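Local structure of phosphoserine phosphatase (Homo sapiens, 6HYY) at residues S1-L6 with A205-T210; K5-A10 with I171-G176; D16-V21 with L103-F108; T20-E25 with P81-G86; K32-E37 with A63-S68. The protein hydrolyses L-3-phosphoserine to serine and phosphate in a magnesium-dependent reaction of the haloacid dehalogenase type. All blocks are in the same frame, centred on the assembly; numbering follows the deposited sequence.

Contact 1. Residues S1-L6 with A205-T210; sequences SELRKL and AKWYIT
Strand 207-209, at one margin of the seven-stranded Rossmann-like sheet, meets the N-terminal helix 2-8 chiefly through the indole of Trp207, which Leu3 and Leu6 both approach from one side of its plane. CD2 of Leu6 sits over this face of the indole in a CH-pi contact, 3.5 Å from the centroid of the five-membered ring and 16° off its normal; CB of Lys206 lies over the opposite face. With CG of Leu6 anti to the backbone N (chi1 162°), CD2 is brought onto the indole. Leu3 and Trp207 run past each other in opposite senses, CD1 of Leu3 lying 3.9 Å from CE3 of Trp207. The other branch of Leu3 turns to the strand itself, its CD2 3.6 Å from CG2 of Ile209. At the outer end of the indole, CH2 of Trp207 comes within 4.0 Å of the carbonyl O of Glu2. Replacing Trp207 with an alanine would probably open a gap beneath the first helical turn and deprive Leu6 of its aromatic face. No hydrogen bond or salt bridge joins the two segments, so helix and strand are held here by dispersion and shape, with Glu2 pairing weakly with Lys5 along its own helix.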
# COMPACT_ATOMS: atom_id res chain seq x y z
N SER A 1 -15.82 12.80 -15.25
CA SER A 1 -15.75 12.08 -16.51
C SER A 1 -14.35 12.11 -17.10
O SER A 1 -13.88 11.12 -17.66
CB SER A 1 -16.75 12.65 -17.52
OG SER A 1 -16.13 13.59 -18.37
N GLU A 2 -13.68 13.27 -16.98
CA GLU A 2 -12.27 13.34 -17.36
C GLU A 2 -11.43 12.41 -16.50
O GLU A 2 -10.47 11.79 -16.98
CB GLU A 2 -11.77 14.78 -17.26
CG GLU A 2 -12.35 15.72 -18.32
CD GLU A 2 -11.71 15.54 -19.69
OE1 GLU A 2 -11.49 16.56 -20.38
OE2 GLU A 2 -11.43 14.39 -20.10
N LEU A 3 -11.77 12.31 -15.21
CA LEU A 3 -11.13 11.33 -14.34
C LEU A 3 -11.35 9.92 -14.86
O LEU A 3 -10.41 9.11 -14.92
CB LEU A 3 -11.68 11.47 -12.92
CG LEU A 3 -11.23 10.39 -11.95
CD1 LEU A 3 -9.74 10.47 -11.74
CD2 LEU A 3 -11.98 10.54 -10.64
N ARG A 4 -12.59 9.60 -15.23
CA ARG A 4 -12.89 8.25 -15.71
C ARG A 4 -12.19 7.96 -17.03
O ARG A 4 -11.75 6.84 -17.27
CB ARG A 4 -14.39 8.07 -15.85
CG ARG A 4 -15.08 8.05 -14.53
CD ARG A 4 -16.28 8.95 -14.54
NE ARG A 4 -17.11 8.69 -13.38
CZ ARG A 4 -17.55 9.63 -12.55
NH1 ARG A 4 -17.25 10.90 -12.77
NH2 ARG A 4 -18.30 9.29 -11.51
N LYS A 5 -12.10 8.97 -17.91
CA LYS A 5 -11.34 8.80 -19.15
C LYS A 5 -9.90 8.43 -18.85
O LYS A 5 -9.35 7.49 -19.44
CB LYS A 5 -11.41 10.08 -19.98
CG LYS A 5 -12.79 10.41 -20.51
CD LYS A 5 -12.78 11.68 -21.36
CE LYS A 5 -11.88 11.53 -22.59
NZ LYS A 5 -10.45 11.92 -22.35
N LEU A 6 -9.27 9.16 -17.92
CA LEU A 6 -7.91 8.81 -17.49
C LEU A 6 -7.87 7.39 -16.93
O LEU A 6 -7.03 6.57 -17.33
CB LEU A 6 -7.42 9.81 -16.45
CG LEU A 6 -6.22 9.30 -15.63
CD1 LEU A 6 -4.97 9.27 -16.48
CD2 LEU A 6 -6.03 10.13 -14.37
N ALA A 205 -2.65 17.45 -5.77
CA ALA A 205 -2.87 16.41 -6.76
C ALA A 205 -3.82 16.90 -7.85
O ALA A 205 -4.84 17.54 -7.57
CB ALA A 205 -3.42 15.15 -6.10
N LYS A 206 -3.50 16.58 -9.11
CA LYS A 206 -4.43 16.89 -10.18
C LYS A 206 -5.74 16.13 -10.00
O LYS A 206 -6.82 16.69 -10.18
CB LYS A 206 -3.81 16.56 -11.54
CG LYS A 206 -2.47 17.22 -11.81
CD LYS A 206 -1.81 16.63 -13.06
CE LYS A 206 -0.47 17.28 -13.36
NZ LYS A 206 0.40 17.35 -12.15
N TRP A 207 -5.65 14.88 -9.58
CA TRP A 207 -6.79 13.99 -9.44
C TRP A 207 -6.88 13.55 -7.99
O TRP A 207 -5.88 13.13 -7.40
CB TRP A 207 -6.66 12.76 -10.35
CG TRP A 207 -6.29 13.09 -11.76
CD1 TRP A 207 -5.07 12.94 -12.34
CD2 TRP A 207 -7.16 13.62 -12.77
NE1 TRP A 207 -5.12 13.34 -13.66
CE2 TRP A 207 -6.39 13.76 -13.94
CE3 TRP A 207 -8.50 13.99 -12.79
CZ2 TRP A 207 -6.93 14.26 -15.13
CZ3 TRP A 207 -9.04 14.48 -13.97
CH2 TRP A 207 -8.25 14.62 -15.12
N TYR A 208 -8.08 13.65 -7.41
CA TYR A 208 -8.26 13.31 -6.00
C TYR A 208 -9.69 12.84 -5.79
O TYR A 208 -10.63 13.48 -6.27
CB TYR A 208 -7.97 14.50 -5.09
CG TYR A 208 -7.76 14.13 -3.63
CD1 TYR A 208 -6.51 13.71 -3.17
CD2 TYR A 208 -8.81 14.19 -2.73
CE1 TYR A 208 -6.31 13.37 -1.84
CE2 TYR A 208 -8.63 13.85 -1.40
CZ TYR A 208 -7.38 13.44 -0.96
OH TYR A 208 -7.19 13.10 0.37
N ILE A 209 -9.85 11.71 -5.08
CA ILE A 209 -11.17 11.17 -4.77
C ILE A 209 -11.24 10.82 -3.29
O ILE A 209 -10.23 10.58 -2.63
CB ILE A 209 -11.50 9.92 -5.62
CG1 ILE A 209 -10.53 8.79 -5.27
CG2 ILE A 209 -11.44 10.25 -7.11
CD1 ILE A 209 -10.87 7.47 -5.96
N THR A 210 -12.46 10.80 -2.75
CA THR A 210 -12.68 10.39 -1.37
C THR A 210 -13.54 9.14 -1.26
O THR A 210 -13.85 8.70 -0.14
CB THR A 210 -13.34 11.51 -0.55
OG1 THR A 210 -14.47 12.03 -1.25
CG2 THR A 210 -12.34 12.63 -0.27

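Contact 2. Residues K5-A10 with I171-G176; sequences KLFYSA and IMIGDG. With MG (magnesium ion), chain D.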
# COMPACT_ATOMS: atom_id res chain seq x y z
N LYS A 5 -12.10 8.97 -17.91
CA LYS A 5 -11.34 8.80 -19.15
C LYS A 5 -9.90 8.43 -18.85
O LYS A 5 -9.35 7.49 -19.44
CB LYS A 5 -11.41 10.08 -19.98
CG LYS A 5 -12.79 10.41 -20.51
CD LYS A 5 -12.78 11.68 -21.36
CE LYS A 5 -11.88 11.53 -22.59
NZ LYS A 5 -10.45 11.92 -22.35
N LEU A 6 -9.27 9.16 -17.92
CA LEU A 6 -7.91 8.81 -17.49
C LEU A 6 -7.87 7.39 -16.93
O LEU A 6 -7.03 6.57 -17.33
CB LEU A 6 -7.42 9.81 -16.45
CG LEU A 6 -6.22 9.30 -15.63
CD1 LEU A 6 -4.97 9.27 -16.48
CD2 LEU A 6 -6.03 10.13 -14.37
N PHE A 7 -8.78 7.08 -16.00
CA PHE A 7 -8.76 5.79 -15.33
C PHE A 7 -8.89 4.65 -16.33
O PHE A 7 -8.20 3.63 -16.22
CB PHE A 7 -9.87 5.74 -14.28
CG PHE A 7 -9.73 4.62 -13.29
CD1 PHE A 7 -8.67 4.58 -12.40
CD2 PHE A 7 -10.67 3.60 -13.24
CE1 PHE A 7 -8.54 3.55 -11.49
CE2 PHE A 7 -10.55 2.56 -12.33
CZ PHE A 7 -9.48 2.54 -11.45
N TYR A 8 -9.72 4.83 -17.36
CA TYR A 8 -9.98 3.78 -18.34
C TYR A 8 -8.89 3.65 -19.38
O TYR A 8 -8.90 2.67 -20.14
CB TYR A 8 -11.34 4.00 -19.01
CG TYR A 8 -12.42 3.59 -18.06
CD1 TYR A 8 -13.33 2.59 -18.38
CD2 TYR A 8 -12.48 4.16 -16.80
CE1 TYR A 8 -14.29 2.21 -17.46
CE2 TYR A 8 -13.41 3.80 -15.91
CZ TYR A 8 -14.30 2.84 -16.23
OH TYR A 8 -15.20 2.53 -15.25
N SER A 9 -7.95 4.58 -19.44
CA SER A 9 -6.81 4.47 -20.34
C SER A 9 -5.65 3.68 -19.74
O SER A 9 -4.68 3.40 -20.45
CB SER A 9 -6.33 5.86 -20.75
OG SER A 9 -5.72 6.52 -19.66
N ALA A 10 -5.73 3.32 -18.47
CA ALA A 10 -4.62 2.65 -17.80
C ALA A 10 -4.58 1.17 -18.16
O ALA A 10 -5.62 0.51 -18.23
CB ALA A 10 -4.75 2.79 -16.29
N ILE A 171 -1.05 3.89 -13.46
CA ILE A 171 -1.59 4.88 -12.53
C ILE A 171 -1.27 4.43 -11.12
O ILE A 171 -1.45 3.26 -10.78
CB ILE A 171 -3.11 5.04 -12.71
CG1 ILE A 171 -3.42 5.52 -14.15
CG2 ILE A 171 -3.68 6.01 -11.67
CD1 ILE A 171 -4.88 5.83 -14.39
N MET A 172 -0.77 5.36 -10.31
CA MET A 172 -0.57 5.13 -8.87
C MET A 172 -1.74 5.74 -8.10
O MET A 172 -2.14 6.87 -8.40
CB MET A 172 0.73 5.78 -8.40
CG MET A 172 0.97 5.67 -6.91
SD MET A 172 1.62 4.04 -6.47
CE MET A 172 1.06 3.82 -4.78
N ILE A 173 -2.30 4.99 -7.14
CA ILE A 173 -3.42 5.45 -6.31
C ILE A 173 -3.03 5.31 -4.86
O ILE A 173 -2.68 4.22 -4.42
CB ILE A 173 -4.70 4.66 -6.61
CG1 ILE A 173 -5.09 4.82 -8.08
CG2 ILE A 173 -5.83 5.13 -5.65
CD1 ILE A 173 -6.43 4.20 -8.48
N GLY A 174 -3.10 6.41 -4.12
CA GLY A 174 -2.74 6.34 -2.71
C GLY A 174 -3.08 7.63 -1.98
O GLY A 174 -3.48 8.63 -2.59
N ASP A 175 -2.94 7.57 -0.66
CA ASP A 175 -3.37 8.66 0.20
C ASP A 175 -2.27 9.65 0.56
O ASP A 175 -2.59 10.76 0.98
CB ASP A 175 -3.96 8.11 1.50
CG ASP A 175 -2.92 7.42 2.36
OD1 ASP A 175 -2.30 6.46 1.88
OD2 ASP A 175 -2.71 7.84 3.53
N GLY A 176 -1.00 9.29 0.39
CA GLY A 176 0.09 10.00 1.02
C GLY A 176 1.04 10.65 0.03
O GLY A 176 1.00 10.40 -1.18
MG MG D . -0.74 4.99 2.63
O HOH W 1 -0.93 6.09 4.58
O HOH W 2 0.94 4.38 3.61
O HOH W 3 0.90 6.25 1.79
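Ile171 pushes its terminal methyl, CD1, in among Leu6, Phe7 and Ala10, where the helix 2-8 gives way to the chain leading into strand 12-16. The closest of these approaches is to CB of Ala10, at 3.6 Å, and the carbonyl O of Leu6 lies 3.7 Å from the same methyl. CG of Leu6 stands 3.9 Å from it. CG1 of Ile171 is anti to the carbonyl carbon (chi1 -61°), and an extended chi2 carries CD1 out to this junction. Two residues further on, Ile173 points to the same side of the sheet and brings its CD1 to the edge of the Phe7 ring, 3.7 Å from CE1 of Phe7, the two side chains crossing at about a right angle. Leu90 and Leu94 of helix 87-96 also touch Phe7. The turn after the helix is tied by the hydroxyl of Ser9, which donates to the O of Leu6 over 2.7 Å; that oxygen also accepts from the backbone N of Ser9. Beyond this apolar patch, Asp175 places OD1 2.3 Å from the magnesium ion, while its OD2 accepts from a metal-bound water and pairs with Arg198. A hydrophobic strand covered by helices and ending in a metal-binding aspartate is a feature of the haloacid dehalogenase fold, whose active site lies along the C-terminal ends of the parallel strands.

Contact 3. Residues D16-V21 with L103-F108; sequences DVDSTV and LISGGF. With MG (magnesium ion), chain D; SER (serine), chain E.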
# COMPACT_ATOMS: atom_id res chain seq x y z
N ASP A 16 -1.43 1.86 -3.25
CA ASP A 16 -0.94 1.87 -1.89
C ASP A 16 -1.86 1.04 -1.00
O ASP A 16 -3.08 1.02 -1.21
CB ASP A 16 -0.90 3.34 -1.43
CG ASP A 16 -0.62 3.51 0.05
OD1 ASP A 16 0.38 2.97 0.53
OD2 ASP A 16 -1.41 4.20 0.71
N VAL A 17 -1.29 0.35 -0.01
CA VAL A 17 -2.12 -0.45 0.89
C VAL A 17 -2.60 0.34 2.11
O VAL A 17 -3.82 0.56 2.27
CB VAL A 17 -1.38 -1.74 1.31
CG1 VAL A 17 -2.23 -2.53 2.30
CG2 VAL A 17 -1.06 -2.58 0.07
N ASP A 18 -1.68 0.77 2.99
CA ASP A 18 -2.10 1.37 4.26
C ASP A 18 -2.88 2.67 4.04
O ASP A 18 -2.39 3.60 3.41
CB ASP A 18 -0.92 1.68 5.20
CG ASP A 18 -0.17 0.44 5.69
OD1 ASP A 18 -0.71 -0.68 5.68
OD2 ASP A 18 1.00 0.60 6.11
N SER A 19 -4.08 2.73 4.62
CA SER A 19 -5.02 3.84 4.55
C SER A 19 -5.58 4.07 3.15
O SER A 19 -6.35 5.01 2.95
CB SER A 19 -4.41 5.15 5.08
OG SER A 19 -3.99 4.95 6.42
N THR A 20 -5.28 3.19 2.19
CA THR A 20 -5.89 3.26 0.87
C THR A 20 -6.71 2.00 0.61
O THR A 20 -7.94 2.06 0.68
CB THR A 20 -4.83 3.48 -0.21
OG1 THR A 20 -4.22 4.76 0.04
CG2 THR A 20 -5.46 3.51 -1.57
N VAL A 21 -6.07 0.86 0.36
CA VAL A 21 -6.82 -0.39 0.17
C VAL A 21 -7.40 -0.89 1.49
O VAL A 21 -8.49 -1.48 1.52
CB VAL A 21 -5.89 -1.45 -0.46
CG1 VAL A 21 -6.56 -2.83 -0.46
CG2 VAL A 21 -5.56 -1.05 -1.88
N LEU A 103 -0.34 -4.24 -5.65
CA LEU A 103 -0.33 -3.65 -4.33
C LEU A 103 1.11 -3.32 -3.96
O LEU A 103 2.00 -4.17 -4.10
CB LEU A 103 -0.94 -4.61 -3.30
CG LEU A 103 -2.38 -5.06 -3.49
CD1 LEU A 103 -2.83 -5.88 -2.26
CD2 LEU A 103 -3.31 -3.88 -3.71
N ILE A 104 1.34 -2.10 -3.48
CA ILE A 104 2.67 -1.66 -3.08
C ILE A 104 2.58 -1.14 -1.65
O ILE A 104 1.71 -0.33 -1.33
CB ILE A 104 3.25 -0.57 -4.01
CG1 ILE A 104 3.17 -1.02 -5.47
CG2 ILE A 104 4.70 -0.27 -3.61
CD1 ILE A 104 3.62 0.05 -6.45
N SER A 105 3.48 -1.62 -0.80
CA SER A 105 3.38 -1.23 0.60
C SER A 105 4.74 -1.21 1.27
O SER A 105 5.60 -2.05 0.98
CB SER A 105 2.45 -2.19 1.34
OG SER A 105 2.25 -1.71 2.67
N GLY A 106 4.92 -0.26 2.19
CA GLY A 106 5.99 -0.31 3.17
C GLY A 106 5.72 -1.23 4.34
O GLY A 106 6.61 -1.43 5.18
N GLY A 107 4.51 -1.78 4.41
CA GLY A 107 4.19 -2.86 5.33
C GLY A 107 4.75 -4.19 4.86
O GLY A 107 5.71 -4.25 4.09
N PHE A 108 4.11 -5.26 5.31
CA PHE A 108 4.73 -6.57 5.31
C PHE A 108 3.98 -7.57 4.45
O PHE A 108 2.74 -7.63 4.49
CB PHE A 108 4.86 -7.07 6.75
CG PHE A 108 5.50 -6.05 7.63
CD1 PHE A 108 6.80 -5.65 7.39
CD2 PHE A 108 4.78 -5.45 8.66
CE1 PHE A 108 7.39 -4.69 8.18
CE2 PHE A 108 5.37 -4.49 9.45
CZ PHE A 108 6.67 -4.11 9.21
MG MG D . -0.74 4.99 2.63
N SER E . 3.03 1.58 4.93
CA SER E . 2.88 1.48 3.48
C SER E . 3.73 2.53 2.79
O SER E . 3.22 3.26 1.96
CB SER E . 1.43 1.67 3.07
OG SER E . 1.08 0.95 1.91
OXT SER E . 4.93 2.71 3.06
O HOH W 4 0.49 -2.83 4.61
O HOH W 2 0.94 4.38 3.61
O HOH W 3 0.90 6.25 1.79
O HOH W 1 -0.93 6.09 4.58
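The carboxylates of Asp16 and Asp18 are the flat groups that meet the bound serine, each through one oxygen, while Val17 turns its side chain to Ser105. Asp16 divides its work: OD1 accepts from the serine OG at 2.5 Å and pairs with Lys154, whereas OD2 binds the magnesium ion at 2.2 Å. The hydroxyl of Thr20 reaches that OD2 on its anti side, 18° out of the carboxylate plane. With CG anti to the backbone N (chi1 170°), the Asp16 carboxylate is carried between metal and ligand. Asp18 contributes its backbone O to the metal, while its OD2 takes the ligand amino group at 2.5 Å. Its OD1 accepts from a water that also bonds to OG of Ser105. A lysine in place of Asp18 would probably leave the serine amino group without its anionic mate and set a like charge against it. The backbone N of Asp18 donates to the serine OG along a fairly straight line (162°). Across the contact, CG2 of Val17 lies 3.8 Å from CB of Ser105, and its backbone N gives a weak bond to the O of Ile104. Ser105 OG accepts from Gly107 N at 2.9 Å, an ST turn. A DxD motif at the end of one parallel strand, beside Ser105 at the end of the next, is the active-site pattern of haloacid dehalogenase phosphatases.

Contact 4. Residues T20-E25 with P81-G86; sequences TVIREE and PHLTPG
Thr84 and the backbone of residues 20-22 form the tight part of this contact, whereas Arg23 and His82 lie at its exposed margin. In the buried part, OG1 of Thr84 donates to the O of Thr20 at 2.7 Å, approaching from above the carbonyl plane. The backbone N of Thr84 follows with a nearly straight bond to the O of Val21 (175°, 2.9 Å), and Arg23 N returns one to the O of His82. Apolar groups fill in beside them: CD2 of Leu83 lies 3.9 Å from CG2 of Ile22, and CB of Pro81 is 3.8 Å from CD1 of Ile22. Val115 of helix 109-116 touches both Ile22 and Leu83. Towards solvent, the bent Arg23 chain spreads its guanidinium over Pro85, whose CD stands 3.4 Å from CZ of Arg23 and over the centre of the group; Asn195 takes NE. The carboxylate of Glu24 stands almost perpendicular to the His82 ring (87°), its OE2 accepting from the backbone N of His82 at 3.0 Å through the syn lone pair. Such reciprocal backbone bonds around Ile22 and Leu83 make a single beta bridge, by which the segment leaving the metal-binding DxD motif is joined to the loop where the chain returns from the helical cap to the core.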
# COMPACT_ATOMS: atom_id res chain seq x y z
N THR A 20 -5.28 3.19 2.19
CA THR A 20 -5.89 3.26 0.87
C THR A 20 -6.71 2.00 0.61
O THR A 20 -7.94 2.06 0.68
CB THR A 20 -4.83 3.48 -0.21
OG1 THR A 20 -4.22 4.76 0.04
CG2 THR A 20 -5.46 3.51 -1.57
N VAL A 21 -6.07 0.86 0.36
CA VAL A 21 -6.82 -0.39 0.17
C VAL A 21 -7.40 -0.89 1.49
O VAL A 21 -8.49 -1.48 1.52
CB VAL A 21 -5.89 -1.45 -0.46
CG1 VAL A 21 -6.56 -2.83 -0.46
CG2 VAL A 21 -5.56 -1.05 -1.88
N ILE A 22 -6.68 -0.68 2.59
CA ILE A 22 -7.20 -1.01 3.91
C ILE A 22 -7.36 0.27 4.72
O ILE A 22 -6.76 1.30 4.43
CB ILE A 22 -6.32 -2.02 4.67
CG1 ILE A 22 -4.92 -1.44 4.91
CG2 ILE A 22 -6.29 -3.37 3.92
CD1 ILE A 22 -3.98 -2.37 5.69
N ARG A 23 -8.19 0.20 5.78
CA ARG A 23 -8.50 1.40 6.55
C ARG A 23 -7.35 1.79 7.48
O ARG A 23 -7.18 2.98 7.77
CB ARG A 23 -9.79 1.17 7.35
CG ARG A 23 -10.89 0.54 6.51
CD ARG A 23 -12.27 1.06 6.89
NE ARG A 23 -12.57 2.30 6.18
CZ ARG A 23 -13.77 2.86 6.11
NH1 ARG A 23 -14.82 2.30 6.70
NH2 ARG A 23 -13.92 4.00 5.44
N GLU A 24 -6.56 0.82 7.91
CA GLU A 24 -5.56 0.96 8.96
C GLU A 24 -4.15 1.03 8.36
O GLU A 24 -3.95 0.89 7.15
CB GLU A 24 -5.67 -0.21 9.94
CG GLU A 24 -7.10 -0.53 10.42
CD GLU A 24 -7.76 -1.69 9.66
OE1 GLU A 24 -8.72 -2.29 10.22
OE2 GLU A 24 -7.33 -2.00 8.53
N GLU A 25 -3.16 1.24 9.22
CA GLU A 25 -1.76 1.09 8.86
C GLU A 25 -1.28 -0.24 9.44
O GLU A 25 -1.38 -0.46 10.65
CB GLU A 25 -0.92 2.26 9.38
CG GLU A 25 -1.43 3.64 8.95
CD GLU A 25 -0.72 4.18 7.72
OE1 GLU A 25 0.52 4.35 7.79
OE2 GLU A 25 -1.39 4.46 6.69
N PRO A 81 -6.93 -6.84 8.71
CA PRO A 81 -7.22 -5.45 8.34
C PRO A 81 -8.52 -5.36 7.55
O PRO A 81 -8.91 -6.29 6.84
CB PRO A 81 -6.01 -5.05 7.48
CG PRO A 81 -5.53 -6.34 6.92
CD PRO A 81 -5.75 -7.37 8.00
N HIS A 82 -9.19 -4.23 7.72
CA HIS A 82 -10.47 -4.00 7.05
C HIS A 82 -10.26 -3.36 5.69
O HIS A 82 -9.62 -2.30 5.59
CB HIS A 82 -11.36 -3.10 7.89
CG HIS A 82 -11.88 -3.78 9.12
ND1 HIS A 82 -13.16 -3.61 9.57
CD2 HIS A 82 -11.29 -4.67 9.96
CE1 HIS A 82 -13.35 -4.34 10.66
NE2 HIS A 82 -12.23 -4.99 10.92
N LEU A 83 -10.82 -3.97 4.66
CA LEU A 83 -10.77 -3.35 3.34
C LEU A 83 -11.64 -2.10 3.30
O LEU A 83 -12.74 -2.04 3.87
CB LEU A 83 -11.21 -4.34 2.26
CG LEU A 83 -10.36 -5.59 2.11
CD1 LEU A 83 -10.95 -6.52 1.07
CD2 LEU A 83 -8.96 -5.21 1.67
N THR A 84 -11.12 -1.08 2.64
CA THR A 84 -11.85 0.16 2.47
C THR A 84 -13.10 -0.09 1.63
O THR A 84 -13.04 -0.84 0.65
CB THR A 84 -10.93 1.16 1.76
OG1 THR A 84 -9.75 1.34 2.55
CG2 THR A 84 -11.62 2.49 1.47
N PRO A 85 -14.24 0.49 1.98
CA PRO A 85 -15.44 0.34 1.15
C PRO A 85 -15.19 0.68 -0.31
O PRO A 85 -14.53 1.67 -0.65
CB PRO A 85 -16.44 1.30 1.80
CG PRO A 85 -16.00 1.34 3.23
CD PRO A 85 -14.51 1.21 3.23
N GLY A 86 -15.68 -0.19 -1.19
CA GLY A 86 -15.56 0.01 -2.61
C GLY A 86 -14.36 -0.64 -3.26
O GLY A 86 -14.37 -0.81 -4.48

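Contact 5. Residues K32-E37 with A63-S68; sequences KICGVE and ALIQPS
Apolar contacts carry this junction between two helix ends, and Ile65 is at its centre. Its two branches go to different partners: CG2 lies 3.7 Å from SG of Cys34, whereas CG1 meets CG2 of Val36, also at 3.7 Å. CG1 of Ile65 is anti to the carbonyl carbon (chi1 -63°), which spreads the two branches toward the residues flanking Gly35. Cys34 brings its sulfur over the end of helix 54-65 and continues to Pro67, with SG 4.3 Å from CB of Pro67. Val36 and Ile65 cross at a slant; the second methyl of Val36, CG1, approaches the backbone instead and stops 3.9 Å from the O of Leu64. The sulfur of Cys34 thus acts here as a bulky apolar group.

No polar bond crosses between the segments; those present shape the two chain ends. Gly35 takes up a positive phi, completing a Schellman motif after helix 26-33, with its N bonded to the O of Lys32 at 3.0 Å. With the backbone turned this way, a side chain on Gly35 would collide with the carbonyl O of Cys34. Across from it, Gln66 also leaves its helix with positive phi, and its NE2 gives a weak bond to the O of Ala63. Ser68 then caps the start of helix 69-78.

Around the junction, Ile65 also touches Ile27 and Ala31 of helix 26-33 and Val40 of helix 37-46, while Gln71 of helix 69-78 reaches Cys34. The contact therefore lies among four helices of the all-helical insertion between strands 12-16 and 100-105, remote from the sheet itself.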
# COMPACT_ATOMS: atom_id res chain seq x y z
N LYS A 32 -0.23 -2.91 17.77
CA LYS A 32 -1.35 -3.12 18.68
C LYS A 32 -1.36 -4.55 19.20
O LYS A 32 -1.41 -4.78 20.42
CB LYS A 32 -2.67 -2.80 17.97
CG LYS A 32 -3.05 -1.32 17.94
CD LYS A 32 -4.43 -1.13 17.33
CE LYS A 32 -4.90 0.32 17.42
NZ LYS A 32 -3.98 1.28 16.75
N ILE A 33 -1.32 -5.52 18.29
CA ILE A 33 -1.26 -6.94 18.65
C ILE A 33 -0.11 -7.22 19.60
O ILE A 33 -0.22 -8.06 20.50
CB ILE A 33 -1.16 -7.79 17.36
CG1 ILE A 33 -2.55 -7.99 16.75
CG2 ILE A 33 -0.47 -9.13 17.62
CD1 ILE A 33 -3.37 -9.07 17.44
N CYS A 34 1.01 -6.50 19.44
CA CYS A 34 2.21 -6.72 20.23
C CYS A 34 2.33 -5.78 21.42
O CYS A 34 3.32 -5.86 22.15
CB CYS A 34 3.45 -6.57 19.33
SG CYS A 34 3.52 -7.82 18.02
N GLY A 35 1.36 -4.88 21.63
CA GLY A 35 1.31 -4.06 22.83
C GLY A 35 2.10 -2.77 22.83
O GLY A 35 2.33 -2.21 23.91
N VAL A 36 2.50 -2.25 21.68
CA VAL A 36 3.32 -1.03 21.63
C VAL A 36 2.70 -0.02 20.66
O VAL A 36 3.41 0.75 20.00
CB VAL A 36 4.77 -1.36 21.25
CG1 VAL A 36 5.47 -2.07 22.40
CG2 VAL A 36 4.81 -2.23 20.00
N GLU A 37 1.37 -0.02 20.61
CA GLU A 37 0.61 0.81 19.66
C GLU A 37 1.02 2.28 19.72
O GLU A 37 1.29 2.89 18.67
CB GLU A 37 -0.88 0.65 19.96
CG GLU A 37 -1.26 0.89 21.43
CD GLU A 37 -0.83 -0.24 22.36
OE1 GLU A 37 -0.04 0.02 23.30
OE2 GLU A 37 -1.29 -1.38 22.16
N ALA A 63 12.10 -2.63 16.04
CA ALA A 63 12.87 -2.86 17.26
C ALA A 63 11.99 -2.75 18.50
O ALA A 63 12.22 -3.47 19.48
CB ALA A 63 14.05 -1.88 17.34
N LEU A 64 10.98 -1.89 18.48
CA LEU A 64 10.03 -1.84 19.59
C LEU A 64 9.01 -2.97 19.52
O LEU A 64 8.56 -3.46 20.57
CB LEU A 64 9.30 -0.50 19.62
CG LEU A 64 10.13 0.77 19.78
CD1 LEU A 64 9.23 1.99 19.79
CD2 LEU A 64 10.98 0.72 21.05
N ILE A 65 8.62 -3.39 18.32
CA ILE A 65 7.56 -4.38 18.18
C ILE A 65 8.09 -5.79 18.44
O ILE A 65 7.47 -6.57 19.16
CB ILE A 65 6.91 -4.27 16.79
CG1 ILE A 65 6.24 -2.91 16.62
CG2 ILE A 65 5.92 -5.40 16.57
CD1 ILE A 65 5.91 -2.56 15.16
N GLN A 66 9.22 -6.13 17.82
CA GLN A 66 9.79 -7.47 17.88
C GLN A 66 8.74 -8.54 17.58
O GLN A 66 8.51 -9.45 18.39
CB GLN A 66 10.44 -7.73 19.23
CG GLN A 66 11.46 -6.68 19.63
CD GLN A 66 12.88 -7.18 19.50
OE1 GLN A 66 13.20 -8.29 19.91
NE2 GLN A 66 13.74 -6.35 18.93
N PRO A 67 8.10 -8.49 16.42
CA PRO A 67 6.95 -9.36 16.17
C PRO A 67 7.38 -10.80 15.94
O PRO A 67 8.24 -11.08 15.10
CB PRO A 67 6.31 -8.76 14.91
CG PRO A 67 7.47 -8.18 14.18
CD PRO A 67 8.41 -7.65 15.24
N SER A 68 6.76 -11.71 16.68
CA SER A 68 7.01 -13.12 16.43
C SER A 68 6.14 -13.60 15.28
O SER A 68 5.14 -12.97 14.92
CB SER A 68 6.74 -13.94 17.69
OG SER A 68 5.36 -14.15 17.88

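In the fold
Together the five contacts show how chemistry follows place in a fold. Contacts 1 and 2 share helix 2-8 and set it against two strands of one sheet, contact 1 at the surface and contact 2 buried; both are apolar. Contact 3, near the centre of the chain, is the polar core, and it meets contact 2 at the magnesium ion, where Asp175 joins Asp16 and Asp18. Contact 4 shares Thr20 and Val21 with contact 3 but relies on hydrogen bonds to and from the backbone, running from buried to exposed. Contact 5, about 38 Å from contact 1 between centres, is partly buried, apolar and wholly within the helical region.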